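Long-range contacts in cerato-platanin-like protein (Moniliophthora perniciosa, PDB 3SUM), which is of unknown function but belongs to the cerato-platanins, small fungal proteins built on a double-psi beta-barrel: residues N46-P54 and F87-K95; F21-L30 and V75-E83. One frame throughout, in Å; residues are numbered along the deposited sequence.

Interaction 1: residues N46-P54 and F87-K95; sequences NFPHFVAAP and FVGGTDLVK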
loop_
_atom_site.group_PDB
_atom_site.type_symbol
_atom_site.label_atom_id
_atom_site.label_comp_id
_atom_site.label_asym_id
_atom_site.label_seq_id
_atom_site.Cartn_x
_atom_site.Cartn_y
_atom_site.Cartn_z
ATOM N N ASN A 46 0.727 -8.313 3.951
ATOM C CA ASN A 46 0.828 -6.909 4.280
ATOM C C ASN A 46 -0.472 -6.137 4.385
ATOM O O ASN A 46 -0.438 -4.935 4.515
ATOM C CB ASN A 46 1.756 -6.144 3.248
ATOM C CG ASN A 46 2.405 -4.919 3.837
ATOM O OD1 ASN A 46 2.697 -4.869 5.086
ATOM N ND2 ASN A 46 2.604 -3.892 2.996
ATOM N N PHE A 47 -1.606 -6.820 4.366
ATOM C CA PHE A 47 -2.858 -6.221 4.561
ATOM C C PHE A 47 -2.812 -5.648 6.000
ATOM O O PHE A 47 -2.383 -6.338 6.882
ATOM C CB PHE A 47 -3.964 -7.319 4.534
ATOM C CG PHE A 47 -5.340 -6.779 4.935
ATOM C CD1 PHE A 47 -6.137 -6.130 4.010
ATOM C CD2 PHE A 47 -5.751 -6.812 6.257
ATOM C CE1 PHE A 47 -7.400 -5.634 4.370
ATOM C CE2 PHE A 47 -6.955 -6.333 6.632
ATOM C CZ PHE A 47 -7.801 -5.728 5.719
ATOM N N PRO A 48 -3.254 -4.431 6.210
ATOM C CA PRO A 48 -3.933 -3.559 5.256
ATOM C C PRO A 48 -3.068 -2.349 4.904
ATOM O O PRO A 48 -3.564 -1.227 4.756
ATOM C CB PRO A 48 -5.161 -3.162 6.039
ATOM C CG PRO A 48 -4.583 -2.872 7.476
ATOM C CD PRO A 48 -3.487 -3.966 7.622
ATOM N N HIS A 49 -1.769 -2.568 4.720
ATOM C CA HIS A 49 -0.918 -1.461 4.325
ATOM C C HIS A 49 -0.858 -1.473 2.817
ATOM O O HIS A 49 0.166 -1.797 2.269
ATOM C CB HIS A 49 0.471 -1.701 4.951
ATOM C CG HIS A 49 0.511 -1.124 6.323
ATOM N ND1 HIS A 49 1.657 -0.622 6.912
ATOM C CD2 HIS A 49 -0.509 -0.844 7.177
ATOM C CE1 HIS A 49 1.349 -0.090 8.086
ATOM N NE2 HIS A 49 0.047 -0.227 8.285
ATOM N N PHE A 50 -2.008 -1.166 2.228
ATOM C CA PHE A 50 -2.238 -1.353 0.813
ATOM C C PHE A 50 -2.578 -0.032 0.159
ATOM O O PHE A 50 -3.229 0.786 0.735
ATOM C CB PHE A 50 -3.438 -2.280 0.619
ATOM C CG PHE A 50 -3.142 -3.728 0.853
ATOM C CD1 PHE A 50 -1.836 -4.176 0.970
ATOM C CD2 PHE A 50 -4.184 -4.637 0.970
ATOM C CE1 PHE A 50 -1.570 -5.555 1.185
ATOM C CE2 PHE A 50 -3.951 -6.011 1.169
ATOM C CZ PHE A 50 -2.628 -6.463 1.249
ATOM N N VAL A 51 -2.176 0.121 -1.118
ATOM C CA VAL A 51 -2.457 1.322 -1.802
ATOM C C VAL A 51 -2.837 1.003 -3.239
ATOM O O VAL A 51 -2.478 -0.032 -3.781
ATOM C CB VAL A 51 -1.223 2.299 -1.897
ATOM C CG1 VAL A 51 -0.826 2.897 -0.496
ATOM C CG2 VAL A 51 -0.015 1.576 -2.511
ATOM N N ALA A 52 -3.638 1.889 -3.799
ATOM C CA ALA A 52 -3.751 1.949 -5.271
ATOM C C ALA A 52 -2.715 2.904 -5.728
ATOM O O ALA A 52 -2.447 3.877 -5.069
ATOM C CB ALA A 52 -5.154 2.485 -5.655
ATOM N N ALA A 53 -2.163 2.701 -6.919
ATOM C CA ALA A 53 -1.146 3.598 -7.405
ATOM C C ALA A 53 -1.157 3.456 -8.909
ATOM O O ALA A 53 -1.783 2.503 -9.464
ATOM C CB ALA A 53 0.216 3.213 -6.812
ATOM N N PRO A 54 -0.510 4.400 -9.597
ATOM C CA PRO A 54 -0.703 4.406 -11.024
ATOM C C PRO A 54 0.095 3.305 -11.665
ATOM O O PRO A 54 1.221 3.042 -11.262
ATOM C CB PRO A 54 -0.075 5.750 -11.473
ATOM C CG PRO A 54 0.108 6.518 -10.285
ATOM C CD PRO A 54 0.156 5.612 -9.095
ATOM N N PHE A 87 -0.973 7.978 -4.483
ATOM C CA PHE A 87 -1.331 6.757 -3.802
ATOM C C PHE A 87 -2.686 6.945 -3.135
ATOM O O PHE A 87 -2.992 8.041 -2.615
ATOM C CB PHE A 87 -0.334 6.493 -2.676
ATOM C CG PHE A 87 0.996 6.076 -3.147
ATOM C CD1 PHE A 87 1.197 4.798 -3.664
ATOM C CD2 PHE A 87 2.059 6.957 -3.073
ATOM C CE1 PHE A 87 2.443 4.409 -4.103
ATOM C CE2 PHE A 87 3.312 6.583 -3.495
ATOM C CZ PHE A 87 3.514 5.337 -4.021
ATOM N N VAL A 88 -3.483 5.878 -3.107
ATOM C CA VAL A 88 -4.679 5.911 -2.300
ATOM C C VAL A 88 -4.528 4.768 -1.330
ATOM O O VAL A 88 -4.506 3.620 -1.741
ATOM C CB VAL A 88 -5.970 5.775 -3.091
ATOM C CG1 VAL A 88 -7.190 5.824 -2.057
ATOM C CG2 VAL A 88 -6.076 6.976 -4.085
ATOM N N GLY A 89 -4.508 5.050 -0.035
ATOM C CA GLY A 89 -4.196 3.953 0.854
ATOM C C GLY A 89 -5.355 3.686 1.812
ATOM O O GLY A 89 -6.305 4.453 1.943
ATOM N N GLY A 90 -5.261 2.574 2.493
ATOM C CA GLY A 90 -6.233 2.216 3.502
ATOM C C GLY A 90 -6.271 3.283 4.537
ATOM O O GLY A 90 -5.280 3.910 4.827
ATOM N N THR A 91 -7.424 3.441 5.144
ATOM C CA THR A 91 -7.636 4.480 6.129
ATOM C C THR A 91 -6.621 4.493 7.305
ATOM O O THR A 91 -6.031 5.542 7.631
ATOM C CB THR A 91 -9.068 4.336 6.629
ATOM O OG1 THR A 91 -9.917 4.104 5.479
ATOM C CG2 THR A 91 -9.495 5.534 7.403
ATOM N N ASP A 92 -6.444 3.367 7.952
ATOM C CA ASP A 92 -5.583 3.314 9.130
ATOM C C ASP A 92 -4.128 3.544 8.705
ATOM O O ASP A 92 -3.341 4.236 9.349
ATOM C CB ASP A 92 -5.636 1.870 9.653
ATOM C CG ASP A 92 -7.018 1.490 10.295
ATOM O OD1 ASP A 92 -7.846 2.348 10.469
ATOM O OD2 ASP A 92 -7.188 0.285 10.591
ATOM N N LEU A 93 -3.744 2.932 7.591
ATOM C CA LEU A 93 -2.397 3.200 7.057
ATOM C C LEU A 93 -2.155 4.702 6.942
ATOM O O LEU A 93 -1.143 5.249 7.397
ATOM C CB LEU A 93 -2.262 2.498 5.690
ATOM C CG LEU A 93 -1.227 3.053 4.722
ATOM C CD1 LEU A 93 0.176 2.674 5.290
ATOM C CD2 LEU A 93 -1.413 2.513 3.317
ATOM N N VAL A 94 -3.080 5.411 6.288
ATOM C CA VAL A 94 -2.901 6.787 6.026
ATOM C C VAL A 94 -2.953 7.627 7.258
ATOM O O VAL A 94 -2.086 8.494 7.488
ATOM C CB VAL A 94 -3.927 7.295 4.910
ATOM C CG1 VAL A 94 -3.780 8.785 4.722
ATOM C CG2 VAL A 94 -3.644 6.509 3.596
ATOM N N LYS A 95 -3.870 7.251 8.141
ATOM C CA LYS A 95 -4.052 7.940 9.358
ATOM C C LYS A 95 -2.790 7.856 10.170
ATOM O O LYS A 95 -2.336 8.886 10.733
ATOM C CB LYS A 95 -5.223 7.305 10.136
ATOM C CG LYS A 95 -5.766 8.078 11.246
ATOM C CD LYS A 95 -6.815 7.158 12.043
ATOM C CE LYS A 95 -8.133 7.094 11.320
ATOM N NZ LYS A 95 -9.270 6.633 12.285
HETATM O O HOH W 1 -5.078 0.734 6.278
#
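A52 and V88 lie opposite each other as an antiparallel hydrogen-bonded pair, joining strand 50-52 to strand 87-89 within the double-psi beta-barrel of the cerato-platanin fold. A52 N donates to V88 O at 2.8 Å, and V88 N returns a bond to A52 O at 3.0 Å. Next along come V51 and G89, a non-hydrogen-bonded pair whose CA atoms approach to 4.1 Å. A last backbone bond runs from G90 N to F50 O at 3.2 Å. Since G90 is also the N-cap of helix 91-97, the strand pairing hands over directly to the helix. Neither glycine has much room for a side chain: a CB on G89 would run into L93 CD2, and one on G90 would press on P48 O.

Apolar packing flanks this pairing at both ends. V51 splits its two methyls: CG2 meets F87 CD1 at 3.6 Å, while CG1 turns to L93 CD2 at 3.9 Å, the V51 and L93 side chains crossing at about a right angle. A53 CB comes to the same F87 ring, 3.7 Å from CD1, and W3 stacks on that ring from outside the two segments. V75 of strand 71-79 touches both V51 and L93.

A single water bridges the loop and the first turn of the helix, donating to P48 O and accepting from L93 N. Beside it the L93 side chain reaches the loop. CG stands anti to the backbone N (chi1 156°), which carries the branch toward the loop; there CD2 goes to F50 O and CD1 stands over the face of the H49 imidazole as a CH-pi contact, 3.9 Å from the ring centroid and 6° off its normal.

Interaction 2: residues F21-L30 and V75-E83; sequences FKCSAALAKL and VTVVDRVEE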
loop_
_atom_site.group_PDB
_atom_site.type_symbol
_atom_site.label_atom_id
_atom_site.label_comp_id
_atom_site.label_asym_id
_atom_site.label_seq_id
_atom_site.Cartn_x
_atom_site.Cartn_y
_atom_site.Cartn_z
ATOM N N PHE A 21 -9.876 -5.461 -7.563
ATOM C CA PHE A 21 -8.681 -4.625 -7.568
ATOM C C PHE A 21 -8.003 -4.875 -8.874
ATOM O O PHE A 21 -7.989 -6.000 -9.363
ATOM C CB PHE A 21 -7.755 -5.115 -6.444
ATOM C CG PHE A 21 -8.381 -4.955 -5.096
ATOM C CD1 PHE A 21 -8.275 -3.764 -4.414
ATOM C CD2 PHE A 21 -9.220 -5.958 -4.592
ATOM C CE1 PHE A 21 -8.921 -3.573 -3.203
ATOM C CE2 PHE A 21 -9.869 -5.779 -3.361
ATOM C CZ PHE A 21 -9.753 -4.602 -2.673
ATOM N N LYS A 22 -7.409 -3.842 -9.422
ATOM C CA LYS A 22 -6.844 -3.994 -10.760
ATOM C C LYS A 22 -5.555 -4.730 -10.731
ATOM O O LYS A 22 -4.972 -4.937 -11.790
ATOM C CB LYS A 22 -6.682 -2.589 -11.343
ATOM C CG LYS A 22 -8.102 -2.064 -11.752
ATOM C CD LYS A 22 -8.067 -0.616 -12.219
ATOM C CE LYS A 22 -9.413 -0.290 -12.954
ATOM N NZ LYS A 22 -9.532 1.182 -13.084
ATOM N N CYS A 23 -5.071 -5.123 -9.544
ATOM C CA CYS A 23 -3.892 -5.965 -9.451
ATOM C C CYS A 23 -4.269 -7.414 -9.101
ATOM O O CYS A 23 -3.495 -8.108 -8.508
ATOM C CB CYS A 23 -2.908 -5.421 -8.398
ATOM S SG CYS A 23 -2.217 -3.846 -8.917
ATOM N N SER A 24 -5.492 -7.820 -9.397
ATOM C CA SER A 24 -6.024 -9.121 -8.923
ATOM C C SER A 24 -5.082 -10.297 -9.244
ATOM O O SER A 24 -4.922 -11.229 -8.441
ATOM C CB SER A 24 -7.469 -9.282 -9.460
ATOM O OG SER A 24 -7.457 -9.249 -10.874
ATOM N N ALA A 25 -4.426 -10.291 -10.393
ATOM C CA ALA A 25 -3.563 -11.423 -10.704
ATOM C C ALA A 25 -2.341 -11.470 -9.788
ATOM O O ALA A 25 -1.945 -12.522 -9.288
ATOM C CB ALA A 25 -3.119 -11.363 -12.272
ATOM N N ALA A 26 -1.720 -10.329 -9.565
ATOM C CA ALA A 26 -0.566 -10.287 -8.698
ATOM C C ALA A 26 -1.026 -10.679 -7.264
ATOM O O ALA A 26 -0.318 -11.396 -6.571
ATOM C CB ALA A 26 0.018 -8.916 -8.697
ATOM N N LEU A 27 -2.205 -10.209 -6.859
ATOM C CA LEU A 27 -2.766 -10.532 -5.516
ATOM C C LEU A 27 -2.918 -12.013 -5.262
ATOM O O LEU A 27 -2.704 -12.497 -4.111
ATOM C CB LEU A 27 -4.101 -9.855 -5.296
ATOM C CG LEU A 27 -4.033 -8.308 -5.305
ATOM C CD1 LEU A 27 -5.441 -7.690 -5.071
ATOM C CD2 LEU A 27 -3.032 -7.798 -4.268
ATOM N N ALA A 28 -3.278 -12.735 -6.318
ATOM C CA ALA A 28 -3.462 -14.193 -6.239
ATOM C C ALA A 28 -2.161 -14.860 -5.845
ATOM O O ALA A 28 -2.159 -15.973 -5.316
ATOM C CB ALA A 28 -3.911 -14.761 -7.582
ATOM N N LYS A 29 -1.049 -14.222 -6.148
ATOM C CA LYS A 29 0.245 -14.793 -5.789
ATOM C C LYS A 29 0.851 -14.257 -4.498
ATOM O O LYS A 29 2.011 -14.562 -4.197
ATOM C CB LYS A 29 1.190 -14.508 -6.918
ATOM C CG LYS A 29 0.633 -15.249 -8.173
ATOM C CD LYS A 29 1.621 -15.206 -9.392
ATOM C CE LYS A 29 1.733 -13.861 -10.042
ATOM N NZ LYS A 29 2.231 -14.079 -11.490
ATOM N N LEU A 30 0.059 -13.468 -3.776
ATOM C CA LEU A 30 0.547 -12.727 -2.641
ATOM C C LEU A 30 -0.158 -13.130 -1.388
ATOM O O LEU A 30 -0.225 -12.363 -0.434
ATOM C CB LEU A 30 0.492 -11.232 -2.881
ATOM C CG LEU A 30 1.573 -10.737 -3.827
ATOM C CD1 LEU A 30 1.279 -9.229 -4.134
ATOM C CD2 LEU A 30 2.976 -10.841 -3.203
ATOM N N VAL A 75 4.203 -0.106 1.922
ATOM C CA VAL A 75 2.890 -0.387 1.396
ATOM C C VAL A 75 2.962 -1.267 0.151
ATOM O O VAL A 75 3.911 -1.185 -0.563
ATOM C CB VAL A 75 2.118 0.923 1.081
ATOM C CG1 VAL A 75 2.046 1.844 2.326
ATOM C CG2 VAL A 75 2.779 1.757 -0.035
ATOM N N THR A 76 1.917 -2.119 -0.073
ATOM C CA THR A 76 1.886 -2.931 -1.222
ATOM C C THR A 76 0.941 -2.280 -2.190
ATOM O O THR A 76 -0.168 -1.894 -1.826
ATOM C CB THR A 76 1.377 -4.312 -0.831
ATOM O OG1 THR A 76 2.255 -4.799 0.185
ATOM C CG2 THR A 76 1.479 -5.311 -2.033
ATOM N N VAL A 77 1.345 -2.204 -3.471
ATOM C CA VAL A 77 0.432 -1.737 -4.446
ATOM C C VAL A 77 -0.535 -2.869 -4.828
ATOM O O VAL A 77 -0.101 -3.914 -5.301
ATOM C CB VAL A 77 1.248 -1.260 -5.727
ATOM C CG1 VAL A 77 0.249 -0.883 -6.918
ATOM C CG2 VAL A 77 2.130 -0.004 -5.376
ATOM N N VAL A 78 -1.848 -2.642 -4.675
ATOM C CA VAL A 78 -2.825 -3.683 -4.857
ATOM C C VAL A 78 -3.913 -3.262 -5.843
ATOM O O VAL A 78 -4.788 -4.058 -6.188
ATOM C CB VAL A 78 -3.514 -4.072 -3.532
ATOM C CG1 VAL A 78 -2.444 -4.590 -2.442
ATOM C CG2 VAL A 78 -4.442 -2.910 -2.979
ATOM N N ASP A 79 -3.834 -2.023 -6.329
ATOM C CA ASP A 79 -4.902 -1.569 -7.250
ATOM C C ASP A 79 -4.352 -0.372 -8.024
ATOM O O ASP A 79 -3.193 0.033 -7.804
ATOM C CB ASP A 79 -6.088 -1.175 -6.346
ATOM C CG ASP A 79 -7.404 -0.986 -7.110
ATOM O OD1 ASP A 79 -7.485 -1.279 -8.329
ATOM O OD2 ASP A 79 -8.324 -0.513 -6.434
ATOM N N ARG A 80 -5.140 0.236 -8.889
ATOM C CA ARG A 80 -4.618 1.295 -9.735
ATOM C C ARG A 80 -5.459 2.522 -9.484
ATOM O O ARG A 80 -6.644 2.391 -9.208
ATOM C CB ARG A 80 -4.729 0.952 -11.276
ATOM C CG ARG A 80 -3.367 0.488 -11.938
ATOM C CD ARG A 80 -2.775 -0.648 -11.027
ATOM N NE ARG A 80 -1.615 -1.272 -11.669
ATOM C CZ ARG A 80 -0.379 -0.899 -11.419
ATOM N NH1 ARG A 80 -0.168 0.080 -10.572
ATOM N NH2 ARG A 80 0.625 -1.513 -12.014
ATOM N N VAL A 81 -4.853 3.703 -9.518
ATOM C CA VAL A 81 -5.612 4.939 -9.720
ATOM C C VAL A 81 -4.958 5.479 -10.981
ATOM O O VAL A 81 -3.821 5.117 -11.283
ATOM C CB VAL A 81 -5.437 5.920 -8.580
ATOM C CG1 VAL A 81 -6.261 5.444 -7.409
ATOM C CG2 VAL A 81 -3.953 6.057 -8.172
ATOM N N GLU A 82 -5.601 6.304 -11.755
ATOM C CA GLU A 82 -4.827 6.731 -12.946
ATOM C C GLU A 82 -4.422 8.191 -12.926
ATOM O O GLU A 82 -4.497 8.892 -13.948
ATOM C CB GLU A 82 -5.582 6.387 -14.212
ATOM C CG GLU A 82 -5.894 4.885 -14.424
ATOM C CD GLU A 82 -6.984 4.406 -13.477
ATOM O OE1 GLU A 82 -7.841 5.244 -13.071
ATOM O OE2 GLU A 82 -6.994 3.203 -13.167
ATOM N N GLU A 83 -4.013 8.654 -11.751
ATOM C CA GLU A 83 -3.573 9.991 -11.549
ATOM C C GLU A 83 -2.106 9.885 -11.238
ATOM O O GLU A 83 -1.709 9.138 -10.334
ATOM C CB GLU A 83 -4.346 10.590 -10.391
ATOM C CG GLU A 83 -5.289 11.766 -10.801
ATOM C CD GLU A 83 -6.520 11.435 -11.653
ATOM O OE1 GLU A 83 -7.431 10.682 -11.240
ATOM O OE2 GLU A 83 -6.614 11.990 -12.759
HETATM O O HOH W 2 -2.962 -3.274 -13.362
HETATM O O HOH W 3 -8.832 2.693 -11.290
#
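K22 N points straight at the D79 carboxylate, reaching OD1 at 2.8 Å with an N-H...O angle of 167°, but it arrives from above the carboxylate plane, 48° out of it. The D79 side chain gets there because CG is anti to its own N (chi1 -167°). F21 crosses it at about a right angle, D79 CB lying at the edge of the ring. OD1 also takes a weak bond from R80 N, and OD2 forms a salt bridge with K10. A leucine in place of D79 would probably leave K22 N and the K10 ammonium without their carboxylate acceptors, freeing the turn to shift.

That turn is a type I beta turn, F21 to S24, leading into helix 24-28 with C23 at the N-cap; it lies against V78 and D79 of barrel strand 71-79. C23 SG, disulfide-bonded to C60, sits over one face of the R80 guanidinium, 3.8 Å from NE, while R80 NH2 bonds to T58 O. From the helix, L27 CD2 packs across V78 CG1 at 3.7 Å. K22 runs extended past R80 CB, and its NZ, coming from the opposite direction, forms a 3.2 Å salt bridge with E82 OE2, on the syn side but tilted well out of the carboxylate plane.

In the fold
Going from the N terminus, the chain first passes 21-30, the turn and helix of interaction 2, and then 46-54, the loop and short strand of interaction 1. Strand 71-79 closes the first long loop by coming back to 21-30, and 87-95 closes the second by pairing with 46-54. The segments alternate, so the two closures cross rather than nest. They meet at strand 50-52, which lies between strands 71-79 and 86-89 in the sheet: V51 probably hydrogen-bonds to T76 and V78 along one edge while interaction 1 occupies the other. Together they tie helices 24-28 and 91-97 to neighbouring strands of one barrel.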